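Local coordinates for glutaredoxin family protein (Xanthomonas campestris, PDB 1TTZ) that is of unproven function but belongs to the glutaredoxin family and so may take part in thiol-disulfide chemistry, at residues L5-D10 and Q16-L21. Numbering follows the deposited sequence.
Sequences LYQRDD and QAVEAL
Gln7 NE2 comes to 4.3 Å from Val18 CG2, an amide resting against a methyl with no hydrogen bond between them; the amide nitrogen has its polar partner elsewhere, in a weak hydrogen bond to Ser31 OG on the neighbouring strand 29-33. The rest of the contact is apolar and turns on Leu5, whose side chain drops from the strand onto the helix. CG lies trans to the backbone N (chi1 174°), which carries the branched end toward the helix, where CD1 and CD2 meet different residues. CD1 meets the short side chain of Ala17, 4.1 Å from its CB. CD2 touches both Val18 and Leu21: it lies 4.0 Å from Val18 CG2, the branch anti to that residue's carbonyl carbon, while Leu21 presents CD1 at 4.1 Å from the same Leu5 CD2. Val18 stands nearly perpendicular to the leucine, and Leu21 meets it at a slant. Leu51 of strand 50-52 touches both leucines, and Leu68 of helix 65-73 closes on Leu21 as well.

The axes of strand 5-7 and helix 16-21 are nearly antiparallel (164°), approaching to 10.3 Å, within the beta-alpha-beta unit of strand 3-7, helix 12-23 and strand 29-33 in a thioredoxin-like fold. The Gln7 side chain also touches the CxxC-like segment containing Cys11 and Cys14, consistent with a thioredoxin-type site. No hydrogen bond crosses between strand and helix; their contact is made mainly by methyl packing, which is not directional as a hydrogen bond is, while the buried Gln7 NE2 bonds weakly within the sheet.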
loop_
_atom_site.group_PDB
_atom_site.type_symbol
_atom_site.label_atom_id
_atom_site.label_comp_id
_atom_site.label_asym_id
_atom_site.label_seq_id
_atom_site.Cartn_x
_atom_site.Cartn_y
_atom_site.Cartn_z
ATOM N N LEU A 5 -3.949 -2.112 -1.497
ATOM C CA LEU A 5 -3.409 -1.134 -0.570
ATOM C C LEU A 5 -4.064 -1.304 0.791
ATOM O O LEU A 5 -5.238 -0.978 0.970
ATOM C CB LEU A 5 -3.649 0.300 -1.064
ATOM C CG LEU A 5 -3.215 1.372 -0.044
ATOM C CD1 LEU A 5 -1.688 1.408 0.036
ATOM C CD2 LEU A 5 -3.751 2.748 -0.437
ATOM N N TYR A 6 -3.314 -1.838 1.745
ATOM C CA TYR A 6 -3.849 -1.992 3.078
ATOM C C TYR A 6 -3.670 -0.649 3.777
ATOM O O TYR A 6 -2.567 -0.099 3.824
ATOM C CB TYR A 6 -3.115 -3.101 3.844
ATOM C CG TYR A 6 -3.395 -4.477 3.295
ATOM C CD1 TYR A 6 -2.509 -5.093 2.413
ATOM C CD2 TYR A 6 -4.567 -5.152 3.630
ATOM C CE1 TYR A 6 -2.788 -6.359 1.874
ATOM C CE2 TYR A 6 -4.852 -6.415 3.100
ATOM C CZ TYR A 6 -3.959 -7.009 2.226
ATOM O OH TYR A 6 -4.228 -8.258 1.718
ATOM N N GLN A 7 -4.767 -0.106 4.286
ATOM C CA GLN A 7 -4.718 1.162 4.992
ATOM C C GLN A 7 -5.767 1.207 6.089
ATOM O O GLN A 7 -6.549 0.273 6.253
ATOM C CB GLN A 7 -4.920 2.332 4.019
ATOM C CG GLN A 7 -6.248 2.365 3.272
ATOM C CD GLN A 7 -6.376 3.583 2.363
ATOM O OE1 GLN A 7 -6.219 4.721 2.803
ATOM N NE2 GLN A 7 -6.666 3.344 1.087
ATOM N N ARG A 8 -5.758 2.283 6.863
ATOM C CA ARG A 8 -6.735 2.448 7.928
ATOM C C ARG A 8 -7.387 3.800 7.704
ATOM O O ARG A 8 -6.807 4.669 7.049
ATOM C CB ARG A 8 -6.063 2.408 9.310
ATOM C CG ARG A 8 -5.147 3.592 9.578
ATOM C CD ARG A 8 -4.842 3.797 11.060
ATOM N NE ARG A 8 -3.977 2.768 11.632
ATOM C CZ ARG A 8 -4.410 1.635 12.174
ATOM N NH1 ARG A 8 -5.712 1.375 12.223
ATOM N NH2 ARG A 8 -3.539 0.766 12.678
ATOM N N ASP A 9 -8.590 3.979 8.237
ATOM C CA ASP A 9 -9.299 5.246 8.086
ATOM C C ASP A 9 -8.648 6.350 8.909
ATOM O O ASP A 9 -8.036 6.089 9.945
ATOM C CB ASP A 9 -10.763 5.098 8.506
ATOM C CG ASP A 9 -11.589 4.350 7.481
ATOM O OD1 ASP A 9 -11.659 4.821 6.326
ATOM O OD2 ASP A 9 -12.168 3.295 7.826
ATOM N N ASP A 10 -8.791 7.585 8.439
ATOM C CA ASP A 10 -8.228 8.747 9.112
ATOM C C ASP A 10 -6.727 8.585 9.363
ATOM O O ASP A 10 -6.289 8.426 10.505
ATOM C CB ASP A 10 -8.969 8.997 10.435
ATOM C CG ASP A 10 -8.606 10.332 11.064
ATOM O OD1 ASP A 10 -8.679 11.357 10.349
ATOM O OD2 ASP A 10 -8.256 10.361 12.266
ATOM N N GLN A 16 -1.255 9.715 1.714
ATOM C CA GLN A 16 -0.044 9.963 0.938
ATOM C C GLN A 16 0.293 8.777 0.041
ATOM O O GLN A 16 0.829 8.951 -1.053
ATOM C CB GLN A 16 1.144 10.243 1.855
ATOM C CG GLN A 16 1.053 11.527 2.654
ATOM C CD GLN A 16 2.288 11.747 3.516
ATOM O OE1 GLN A 16 3.284 12.317 3.068
ATOM N NE2 GLN A 16 2.236 11.268 4.750
ATOM N N ALA A 17 -0.009 7.566 0.510
ATOM C CA ALA A 17 0.255 6.370 -0.285
ATOM C C ALA A 17 -0.639 6.444 -1.519
ATOM O O ALA A 17 -0.223 6.122 -2.626
ATOM C CB ALA A 17 -0.059 5.118 0.516
ATOM N N VAL A 18 -1.874 6.882 -1.318
ATOM C CA VAL A 18 -2.808 7.005 -2.424
ATOM C C VAL A 18 -2.233 7.929 -3.504
ATOM O O VAL A 18 -2.335 7.638 -4.696
ATOM C CB VAL A 18 -4.166 7.558 -1.937
ATOM C CG1 VAL A 18 -5.100 7.790 -3.126
ATOM C CG2 VAL A 18 -4.797 6.574 -0.955
ATOM N N GLU A 19 -1.619 9.036 -3.086
ATOM C CA GLU A 19 -1.035 9.979 -4.033
ATOM C C GLU A 19 0.198 9.384 -4.703
ATOM O O GLU A 19 0.472 9.663 -5.873
ATOM C CB GLU A 19 -0.658 11.288 -3.335
ATOM C CG GLU A 19 -1.810 11.940 -2.589
ATOM C CD GLU A 19 -1.587 13.421 -2.316
ATOM O OE1 GLU A 19 -0.474 13.804 -1.898
ATOM O OE2 GLU A 19 -2.539 14.206 -2.512
ATOM N N ALA A 20 0.945 8.568 -3.962
ATOM C CA ALA A 20 2.138 7.935 -4.510
ATOM C C ALA A 20 1.719 6.994 -5.641
ATOM O O ALA A 20 2.411 6.877 -6.648
ATOM C CB ALA A 20 2.867 7.159 -3.424
ATOM N N LEU A 21 0.586 6.318 -5.462
ATOM C CA LEU A 21 0.079 5.410 -6.483
ATOM C C LEU A 21 -0.272 6.168 -7.752
ATOM O O LEU A 21 -0.080 5.666 -8.852
ATOM C CB LEU A 21 -1.150 4.663 -5.961
ATOM C CG LEU A 21 -0.774 3.572 -4.952
ATOM C CD1 LEU A 21 -1.947 3.260 -4.047
ATOM C CD2 LEU A 21 -0.302 2.338 -5.709
#